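Local atomic coordinates of shikimate dehydrogenase (NADP(+)) (Thermotoga maritima, PDB entry 3U62), a protein that probably catalyses the reversible NADPH-linked reduction of 3-dehydroshikimate to shikimate, a step on the route to chorismate and the aromatic amino acids. Residues A[17-22]-A[30-35]; A[23-28]-A[241-246]; A[97-102]-A[124-129]. One frame throughout, in Å; residues are numbered along the deposited sequence.

Contact 1 (A[17-22]-A[30-35]); sequences RLYNEY and HSYGME
The amide of Asn-20 grips the backbone of Tyr-32 with both its ends: ND2 donates to Tyr-32 O at 2.9 Å, and OD1 accepts from Tyr-32 N, also at 2.9 Å. The first bond lies in the carbonyl plane, on a lone pair of the oxygen, although that oxygen stands somewhat out of the amide plane of Asn-20. The second is tilted, its donor 26° from the plane of the side-chain carbonyl. Ser-31 and Gly-33 direct their backbone bonds to Met-1 and strand 2-7, whereas Tyr-32 N and O face the other edge of strand 31-36. The Asn-20 amide thus satisfies one residue of an edge that is outermost within this chain.

Beside this clasp the two tyrosine rings form an offset stack, with centroids 4.2 Å apart and planes at 9°. Tyr-32 CE1 sits over the centre of the Tyr-19 ring, and Tyr-19 CG comes within 3.4 Å of Tyr-32 CD1. Tyr-32 swings its ring over that face by setting CG opposite the backbone N (chi1 -163°). Both hydroxyls are held, Tyr-19 OH by Asn-232 and Tyr-32 OH by Asn-57.

An alanine in place of Asn-20 would strip the edge of its clasp and is likely to leave Tyr-32 N and O without these mates.

Residues 17-22 of the helix and 31-35 of the strand run nearly antiparallel within a beta-alpha-beta unit of the substrate-binding domain. Directional amide bonds and ring stacking together fix how the helix seats on the sheet edge, close to Ser-15, predicted to bind shikimate.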
loop_
_atom_site.group_PDB
_atom_site.type_symbol
_atom_site.label_atom_id
_atom_site.label_comp_id
_atom_site.label_asym_id
_atom_site.label_seq_id
_atom_site.Cartn_x
_atom_site.Cartn_y
_atom_site.Cartn_z
ATOM N N ARG A 17 -10.021 -12.261 -8.043
ATOM C CA ARG A 17 -9.576 -13.425 -8.821
ATOM C C ARG A 17 -8.536 -14.255 -8.066
ATOM O O ARG A 17 -8.587 -15.487 -8.089
ATOM C CB ARG A 17 -9.031 -13.006 -10.195
ATOM C CG ARG A 17 -7.760 -12.174 -10.124
ATOM C CD ARG A 17 -7.019 -12.076 -11.437
ATOM N NE ARG A 17 -5.786 -11.301 -11.260
ATOM C CZ ARG A 17 -5.140 -10.658 -12.228
ATOM N NH1 ARG A 17 -5.597 -10.681 -13.474
ATOM N NH2 ARG A 17 -4.033 -9.982 -11.949
ATOM N N LEU A 18 -7.607 -13.576 -7.393
ATOM C CA LEU A 18 -6.518 -14.242 -6.683
ATOM C C LEU A 18 -6.975 -14.959 -5.416
ATOM O O LEU A 18 -6.636 -16.127 -5.216
ATOM C CB LEU A 18 -5.378 -13.266 -6.381
ATOM C CG LEU A 18 -4.439 -12.974 -7.557
ATOM C CD1 LEU A 18 -3.726 -11.650 -7.342
ATOM C CD2 LEU A 18 -3.432 -14.111 -7.764
ATOM N N TYR A 19 -7.739 -14.271 -4.568
ATOM C CA TYR A 19 -8.251 -14.894 -3.349
ATOM C C TYR A 19 -9.208 -16.046 -3.663
ATOM O O TYR A 19 -9.153 -17.087 -3.007
ATOM C CB TYR A 19 -8.932 -13.871 -2.440
ATOM C CG TYR A 19 -7.993 -12.925 -1.718
ATOM C CD1 TYR A 19 -7.617 -11.712 -2.296
ATOM C CD2 TYR A 19 -7.503 -13.227 -0.446
ATOM C CE1 TYR A 19 -6.766 -10.831 -1.636
ATOM C CE2 TYR A 19 -6.649 -12.350 0.224
ATOM C CZ TYR A 19 -6.287 -11.155 -0.378
ATOM O OH TYR A 19 -5.447 -10.282 0.274
ATOM N N ASN A 20 -10.070 -15.865 -4.663
ATOM C CA ASN A 20 -11.002 -16.919 -5.071
ATOM C C ASN A 20 -10.311 -18.151 -5.648
ATOM O O ASN A 20 -10.738 -19.280 -5.383
ATOM C CB ASN A 20 -12.052 -16.386 -6.047
ATOM C CG ASN A 20 -13.101 -15.531 -5.363
ATOM O OD1 ASN A 20 -13.595 -15.871 -4.288
ATOM N ND2 ASN A 20 -13.455 -14.415 -5.991
ATOM N N GLU A 21 -9.256 -17.938 -6.437
ATOM C CA GLU A 21 -8.448 -19.048 -6.949
ATOM C C GLU A 21 -7.752 -19.759 -5.790
ATOM O O GLU A 21 -7.682 -20.989 -5.760
ATOM C CB GLU A 21 -7.414 -18.562 -7.973
ATOM C CG GLU A 21 -6.642 -19.689 -8.675
ATOM C CD GLU A 21 -5.507 -19.195 -9.567
ATOM O OE1 GLU A 21 -5.196 -17.980 -9.558
ATOM O OE2 GLU A 21 -4.918 -20.032 -10.286
ATOM N N TYR A 22 -7.251 -18.969 -4.842
ATOM C CA TYR A 22 -6.588 -19.482 -3.649
ATOM C C TYR A 22 -7.529 -20.348 -2.809
ATOM O O TYR A 22 -7.161 -21.457 -2.412
ATOM C CB TYR A 22 -6.021 -18.325 -2.817
ATOM C CG TYR A 22 -5.601 -18.710 -1.419
ATOM C CD1 TYR A 22 -4.336 -19.236 -1.172
ATOM C CD2 TYR A 22 -6.471 -18.544 -0.342
ATOM C CE1 TYR A 22 -3.949 -19.594 0.111
ATOM C CE2 TYR A 22 -6.095 -18.899 0.944
ATOM C CZ TYR A 22 -4.834 -19.422 1.162
ATOM O OH TYR A 22 -4.449 -19.775 2.431
ATOM N N HIS A 30 -14.617 -20.340 1.282
ATOM C CA HIS A 30 -14.624 -18.882 1.377
ATOM C C HIS A 30 -14.761 -18.208 0.014
ATOM O O HIS A 30 -14.443 -18.799 -1.022
ATOM C CB HIS A 30 -13.367 -18.380 2.096
ATOM C CG HIS A 30 -13.053 -19.134 3.350
ATOM N ND1 HIS A 30 -13.973 -19.314 4.360
ATOM C CD2 HIS A 30 -11.924 -19.764 3.754
ATOM C CE1 HIS A 30 -13.425 -20.020 5.333
ATOM N NE2 HIS A 30 -12.182 -20.306 4.989
ATOM N N SER A 31 -15.239 -16.967 0.035
ATOM C CA SER A 31 -15.433 -16.175 -1.174
ATOM C C SER A 31 -14.881 -14.765 -0.989
ATOM O O SER A 31 -14.812 -14.258 0.134
ATOM C CB SER A 31 -16.919 -16.116 -1.532
ATOM O OG SER A 31 -17.683 -15.556 -0.474
ATOM N N TYR A 32 -14.491 -14.140 -2.097
ATOM C CA TYR A 32 -13.954 -12.784 -2.083
ATOM C C TYR A 32 -14.613 -11.956 -3.184
ATOM O O TYR A 32 -14.534 -12.303 -4.366
ATOM C CB TYR A 32 -12.434 -12.816 -2.266
ATOM C CG TYR A 32 -11.701 -11.542 -1.887
ATOM C CD1 TYR A 32 -10.933 -11.477 -0.723
ATOM C CD2 TYR A 32 -11.758 -10.411 -2.700
ATOM C CE1 TYR A 32 -10.247 -10.313 -0.377
ATOM C CE2 TYR A 32 -11.082 -9.245 -2.363
ATOM C CZ TYR A 32 -10.326 -9.202 -1.202
ATOM O OH TYR A 32 -9.656 -8.048 -0.871
ATOM N N GLY A 33 -15.259 -10.863 -2.785
ATOM C CA GLY A 33 -15.968 -9.994 -3.720
ATOM C C GLY A 33 -15.395 -8.594 -3.822
ATOM O O GLY A 33 -14.211 -8.373 -3.554
ATOM N N MET A 34 -16.245 -7.653 -4.220
ATOM C CA MET A 34 -15.848 -6.257 -4.403
ATOM C C MET A 34 -17.034 -5.323 -4.209
ATOM O O MET A 34 -18.152 -5.620 -4.638
ATOM C CB MET A 34 -15.227 -6.039 -5.789
ATOM C CG MET A 34 -16.111 -6.456 -6.966
ATOM S SD MET A 34 -15.556 -5.802 -8.549
ATOM C CE MET A 34 -13.930 -6.550 -8.681
ATOM N N GLU A 35 -16.781 -4.195 -3.551
ATOM C CA GLU A 35 -17.812 -3.198 -3.294
ATOM C C GLU A 35 -17.245 -1.813 -3.584
ATOM O O GLU A 35 -16.487 -1.257 -2.778
ATOM C CB GLU A 35 -18.303 -3.288 -1.840
ATOM C CG GLU A 35 -18.819 -4.670 -1.408
ATOM C CD GLU A 35 -20.292 -4.908 -1.725
ATOM O OE1 GLU A 35 -20.921 -4.057 -2.391
ATOM O OE2 GLU A 35 -20.829 -5.955 -1.301
#

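Contact 2 (A[23-28]-A[241-246])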
loop_
_atom_site.group_PDB
_atom_site.type_symbol
_atom_site.label_atom_id
_atom_site.label_comp_id
_atom_site.label_asym_id
_atom_site.label_seq_id
_atom_site.Cartn_x
_atom_site.Cartn_y
_atom_site.Cartn_z
ATOM N N PHE A 23 -8.733 -19.840 -2.542
ATOM C CA PHE A 23 -9.728 -20.587 -1.771
ATOM C C PHE A 23 -10.088 -21.906 -2.451
ATOM O O PHE A 23 -10.179 -22.940 -1.787
ATOM C CB PHE A 23 -10.999 -19.763 -1.524
ATOM C CG PHE A 23 -10.790 -18.538 -0.669
ATOM C CD1 PHE A 23 -11.494 -17.367 -0.939
ATOM C CD2 PHE A 23 -9.897 -18.549 0.401
ATOM C CE1 PHE A 23 -11.316 -16.228 -0.159
ATOM C CE2 PHE A 23 -9.707 -17.412 1.181
ATOM C CZ PHE A 23 -10.419 -16.251 0.904
ATOM N N LYS A 24 -10.287 -21.862 -3.769
ATOM C CA LYS A 24 -10.637 -23.054 -4.538
ATOM C C LYS A 24 -9.521 -24.099 -4.507
ATOM O O LYS A 24 -9.785 -25.285 -4.300
ATOM C CB LYS A 24 -11.005 -22.700 -5.984
ATOM C CG LYS A 24 -11.616 -23.860 -6.764
ATOM C CD LYS A 24 -11.938 -23.476 -8.199
ATOM C CE LYS A 24 -12.355 -24.694 -9.011
ATOM N NZ LYS A 24 -12.802 -24.321 -10.387
ATOM N N ARG A 25 -8.282 -23.650 -4.712
ATOM C CA ARG A 25 -7.117 -24.536 -4.691
ATOM C C ARG A 25 -6.892 -25.155 -3.306
ATOM O O ARG A 25 -6.434 -26.295 -3.197
ATOM C CB ARG A 25 -5.873 -23.777 -5.174
ATOM C CG ARG A 25 -4.569 -24.571 -5.185
ATOM C CD ARG A 25 -4.598 -25.744 -6.157
ATOM N NE ARG A 25 -3.392 -26.559 -6.032
ATOM C CZ ARG A 25 -3.208 -27.505 -5.114
ATOM N NH1 ARG A 25 -4.155 -27.783 -4.224
ATOM N NH2 ARG A 25 -2.070 -28.184 -5.088
ATOM N N ALA A 26 -7.230 -24.405 -2.258
ATOM C CA ALA A 26 -7.072 -24.878 -0.882
ATOM C C ALA A 26 -8.235 -25.756 -0.407
ATOM O O ALA A 26 -8.170 -26.344 0.677
ATOM C CB ALA A 26 -6.868 -23.698 0.064
ATOM N N GLY A 27 -9.288 -25.849 -1.218
ATOM C CA GLY A 27 -10.475 -26.632 -0.870
ATOM C C GLY A 27 -11.348 -25.950 0.169
ATOM O O GLY A 27 -12.110 -26.609 0.881
ATOM N N MET A 28 -11.232 -24.626 0.244
ATOM C CA MET A 28 -11.987 -23.816 1.197
ATOM C C MET A 28 -13.286 -23.315 0.582
ATOM O O MET A 28 -13.395 -23.184 -0.641
ATOM C CB MET A 28 -11.146 -22.626 1.661
ATOM C CG MET A 28 -9.945 -23.002 2.509
ATOM S SD MET A 28 -8.858 -21.594 2.786
ATOM C CE MET A 28 -7.563 -22.367 3.762
ATOM N N GLU A 241 0.335 -22.026 3.497
ATOM C CA GLU A 241 1.592 -21.534 2.922
ATOM C C GLU A 241 1.863 -22.038 1.505
ATOM O O GLU A 241 2.225 -21.253 0.626
ATOM C CB GLU A 241 2.775 -21.863 3.843
ATOM C CG GLU A 241 4.095 -21.212 3.425
ATOM C CD GLU A 241 5.242 -21.534 4.368
ATOM O OE1 GLU A 241 5.388 -22.710 4.765
ATOM O OE2 GLU A 241 6.007 -20.607 4.708
ATOM N N GLU A 242 1.685 -23.339 1.289
ATOM C CA GLU A 242 1.979 -23.946 -0.007
ATOM C C GLU A 242 1.014 -23.488 -1.095
ATOM O O GLU A 242 1.438 -23.178 -2.211
ATOM C CB GLU A 242 1.989 -25.471 0.103
ATOM C CG GLU A 242 3.152 -26.017 0.924
ATOM C CD GLU A 242 3.000 -27.488 1.259
ATOM O OE1 GLU A 242 2.269 -28.201 0.535
ATOM O OE2 GLU A 242 3.616 -27.937 2.248
ATOM N N VAL A 243 -0.274 -23.445 -0.766
ATOM C CA VAL A 243 -1.293 -22.982 -1.708
ATOM C C VAL A 243 -1.106 -21.491 -2.002
ATOM O O VAL A 243 -1.269 -21.057 -3.147
ATOM C CB VAL A 243 -2.731 -23.282 -1.201
ATOM C CG1 VAL A 243 -3.783 -22.683 -2.128
ATOM C CG2 VAL A 243 -2.947 -24.785 -1.071
ATOM N N PHE A 244 -0.751 -20.719 -0.976
ATOM C CA PHE A 244 -0.500 -19.293 -1.153
ATOM C C PHE A 244 0.632 -19.036 -2.142
ATOM O O PHE A 244 0.491 -18.214 -3.050
ATOM C CB PHE A 244 -0.198 -18.597 0.176
ATOM C CG PHE A 244 -0.025 -17.114 0.045
ATOM C CD1 PHE A 244 -1.135 -16.282 -0.014
ATOM C CD2 PHE A 244 1.242 -16.546 -0.049
ATOM C CE1 PHE A 244 -0.991 -14.906 -0.146
ATOM C CE2 PHE A 244 1.398 -15.169 -0.184
ATOM C CZ PHE A 244 0.276 -14.350 -0.237
ATOM N N LYS A 245 1.750 -19.735 -1.960
ATOM C CA LYS A 245 2.908 -19.593 -2.840
ATOM C C LYS A 245 2.583 -19.989 -4.278
ATOM O O LYS A 245 3.057 -19.351 -5.225
ATOM C CB LYS A 245 4.091 -20.413 -2.320
ATOM C CG LYS A 245 4.745 -19.836 -1.077
ATOM C CD LYS A 245 5.889 -20.711 -0.606
ATOM C CE LYS A 245 6.515 -20.154 0.661
ATOM N NZ LYS A 245 7.642 -21.006 1.137
ATOM N N GLU A 246 1.775 -21.035 -4.434
ATOM C CA GLU A 246 1.371 -21.500 -5.757
ATOM C C GLU A 246 0.477 -20.485 -6.473
ATOM O O GLU A 246 0.716 -20.160 -7.638
ATOM C CB GLU A 246 0.663 -22.852 -5.652
ATOM C CG GLU A 246 0.326 -23.488 -6.992
ATOM C CD GLU A 246 -0.321 -24.847 -6.842
ATOM O OE1 GLU A 246 -1.455 -25.024 -7.335
ATOM O OE2 GLU A 246 0.300 -25.743 -6.228
#
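Arg-25 and Glu-246 supply the charged part of this helix-to-helix contact. Arg-25 NE donates to Glu-246 OE1 at 2.8 Å, a salt bridge made through one nitrogen. The carboxylate oxygen is met on its syn side, at the edge of the guanidinium, but the two planes are 55° apart. Such a twist does not suit a flat two-pronged pairing, and Arg-25 NH2 stays 3.6 Å from Glu-246 OE2. A bend at chi2 (64°) in Arg-25 turns the chain so that NE faces the acid, while the Glu-246 chain stretches out to meet it at about a right angle.

The apolar part centres on Val-243, whose CG1 touches Arg-25 CG at 3.7 Å and Ala-26 CB at 3.9 Å. Its other methyl, CG2, lies over Ala-26 CA. The aliphatic stem of the arginine thus packs on the valine before its charged end reaches Glu-246.

Helix 15-26 ends here in a Schellman motif, with Gly-27 at positive phi. Its last turn meets one side of the last helix, 241-248, through Val-243 and Glu-246, with Tyr-22 also packing on Val-243, while Phe-244 turns to helix 222-235.

Contact 3 (A[97-102]-A[124-129]); sequences GVVKSL and IYALLQ
Apolar packing alone joins the two helices here, and it converges on one methyl group. Ala-126 CB fits between two neighbouring valines of helix 94-101, reaching Val-98 CG1 at 3.8 Å and Val-99 CG2 at 3.7 Å. The two valines use different branches: Val-98 uses CG1, which points opposite the backbone N (chi1 179°), and Val-99 uses CG2, beside its backbone N. Val-99 CG2 also lies 4.0 Å from Ala-126 CA, close to the backbone of helix 118-129. Because the alanine is so small, the chains come together until the CA atoms of Val-99 and Ala-126 are 5.7 Å apart.

Hydrogen bonding serves the helix end rather than the interface. Ser-101 OG donates to Val-98 O at 2.7 Å, back into the last turn of helix 94-101, and has a further partner in the hydroxyl of Tyr-197. Leu-102 then leaves the helical conformation.

Leu-127 packs on Ile-135 of the parallel sheet, while Val-98 also touches Met-224 of helix 222-235. Helix 118-129 follows the glycine-rich loop predicted to bind NADP(+), as in a Rossmann fold, and helix 94-101 begins at Asp-94, predicted to bind shikimate. With only aliphatic carbons meeting between the two segments, the contact depends on close shape matching and carries little directional preference.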
loop_
_atom_site.group_PDB
_atom_site.type_symbol
_atom_site.label_atom_id
_atom_site.label_comp_id
_atom_site.label_asym_id
_atom_site.label_seq_id
_atom_site.Cartn_x
_atom_site.Cartn_y
_atom_site.Cartn_z
ATOM N N GLY A 97 3.551 -5.531 4.440
ATOM C CA GLY A 97 3.861 -5.730 3.027
ATOM C C GLY A 97 5.128 -5.011 2.602
ATOM O O GLY A 97 5.936 -5.564 1.854
ATOM N N VAL A 98 5.302 -3.782 3.089
ATOM C CA VAL A 98 6.480 -2.971 2.768
ATOM C C VAL A 98 7.755 -3.550 3.391
ATOM O O VAL A 98 8.760 -3.729 2.695
ATOM C CB VAL A 98 6.298 -1.481 3.174
ATOM C CG1 VAL A 98 7.547 -0.667 2.847
ATOM C CG2 VAL A 98 5.089 -0.875 2.475
ATOM N N VAL A 99 7.711 -3.844 4.691
ATOM C CA VAL A 99 8.854 -4.429 5.397
ATOM C C VAL A 99 9.315 -5.720 4.717
ATOM O O VAL A 99 10.500 -5.875 4.410
ATOM C CB VAL A 99 8.551 -4.686 6.899
ATOM C CG1 VAL A 99 9.663 -5.499 7.560
ATOM C CG2 VAL A 99 8.351 -3.375 7.641
ATOM N N LYS A 100 8.372 -6.626 4.471
ATOM C CA LYS A 100 8.693 -7.920 3.877
ATOM C C LYS A 100 9.158 -7.816 2.422
ATOM O O LYS A 100 9.983 -8.625 1.980
ATOM C CB LYS A 100 7.527 -8.899 4.028
ATOM C CG LYS A 100 7.306 -9.359 5.469
ATOM C CD LYS A 100 6.477 -10.637 5.568
ATOM C CE LYS A 100 7.269 -11.868 5.129
ATOM N NZ LYS A 100 8.665 -11.931 5.866
ATOM N N SER A 101 8.644 -6.828 1.688
ATOM C CA SER A 101 9.067 -6.590 0.302
ATOM C C SER A 101 10.528 -6.146 0.219
ATOM O O SER A 101 11.181 -6.326 -0.811
ATOM C CB SER A 101 8.171 -5.549 -0.378
ATOM O OG SER A 101 8.427 -4.245 0.113
ATOM N N LEU A 102 11.026 -5.570 1.310
ATOM C CA LEU A 102 12.390 -5.054 1.369
ATOM C C LEU A 102 13.346 -5.975 2.124
ATOM O O LEU A 102 14.436 -5.549 2.522
ATOM C CB LEU A 102 12.403 -3.650 1.985
ATOM C CG LEU A 102 11.762 -2.525 1.164
ATOM C CD1 LEU A 102 11.435 -1.332 2.050
ATOM C CD2 LEU A 102 12.652 -2.105 -0.006
ATOM N N ILE A 124 5.877 5.009 5.759
ATOM C CA ILE A 124 6.642 5.720 6.788
ATOM C C ILE A 124 6.795 4.866 8.051
ATOM O O ILE A 124 7.898 4.751 8.592
ATOM C CB ILE A 124 6.021 7.101 7.133
ATOM C CG1 ILE A 124 6.038 8.018 5.905
ATOM C CG2 ILE A 124 6.779 7.763 8.291
ATOM C CD1 ILE A 124 4.998 9.132 5.950
ATOM N N TYR A 125 5.694 4.264 8.500
ATOM C CA TYR A 125 5.713 3.371 9.658
ATOM C C TYR A 125 6.694 2.221 9.441
ATOM O O TYR A 125 7.487 1.903 10.329
ATOM C CB TYR A 125 4.310 2.830 9.952
ATOM C CG TYR A 125 4.208 2.017 11.227
ATOM C CD1 TYR A 125 3.915 2.629 12.446
ATOM C CD2 TYR A 125 4.394 0.634 11.213
ATOM C CE1 TYR A 125 3.818 1.886 13.619
ATOM C CE2 TYR A 125 4.300 -0.118 12.378
ATOM C CZ TYR A 125 4.012 0.513 13.577
ATOM O OH TYR A 125 3.917 -0.227 14.732
ATOM N N ALA A 126 6.636 1.614 8.257
ATOM C CA ALA A 126 7.533 0.520 7.894
ATOM C C ALA A 126 8.999 0.953 7.929
ATOM O O ALA A 126 9.844 0.246 8.490
ATOM C CB ALA A 126 7.170 -0.027 6.524
ATOM N N LEU A 127 9.290 2.111 7.339
ATOM C CA LEU A 127 10.648 2.657 7.308
ATOM C C LEU A 127 11.189 2.917 8.711
ATOM O O LEU A 127 12.340 2.588 9.006
ATOM C CB LEU A 127 10.701 3.942 6.475
ATOM C CG LEU A 127 10.492 3.832 4.962
ATOM C CD1 LEU A 127 10.189 5.199 4.366
ATOM C CD2 LEU A 127 11.686 3.189 4.262
ATOM N N LEU A 128 10.352 3.495 9.571
ATOM C CA LEU A 128 10.732 3.755 10.957
ATOM C C LEU A 128 10.984 2.465 11.736
ATOM O O LEU A 128 11.871 2.423 12.597
ATOM C CB LEU A 128 9.679 4.617 11.659
ATOM C CG LEU A 128 9.583 6.082 11.219
ATOM C CD1 LEU A 128 8.314 6.713 11.759
ATOM C CD2 LEU A 128 10.806 6.890 11.650
ATOM N N GLN A 129 10.209 1.423 11.432
ATOM C CA GLN A 129 10.411 0.104 12.031
ATOM C C GLN A 129 11.714 -0.538 11.561
ATOM O O GLN A 129 12.284 -1.383 12.252
ATOM C CB GLN A 129 9.223 -0.820 11.742
ATOM C CG GLN A 129 7.950 -0.444 12.492
ATOM C CD GLN A 129 8.149 -0.405 13.997
ATOM O OE1 GLN A 129 8.125 -1.437 14.667
ATOM N NE2 GLN A 129 8.354 0.797 14.538
#

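Overall arrangement
From the N terminus, helix 15-26 is used twice. Contact 1 closes the short loop to strand 31-36, completing part of a beta-alpha-beta unit in the substrate-binding domain. Contact 2 starts from the end of the same helix and closes a loop of more than two hundred residues, bringing helix 241-248 back against it. The two cross along the chain and touch: Tyr-22, in the second half of the shared helix, touches Phe-244. Contact 3 follows contact 1 in series, nested within the loop of contact 2; it closes about twenty residues, including strand 111-114, joining helices 94-101 and 118-129 within the probable nucleotide-binding part. Its centre lies about 26 Å from the centres of both others.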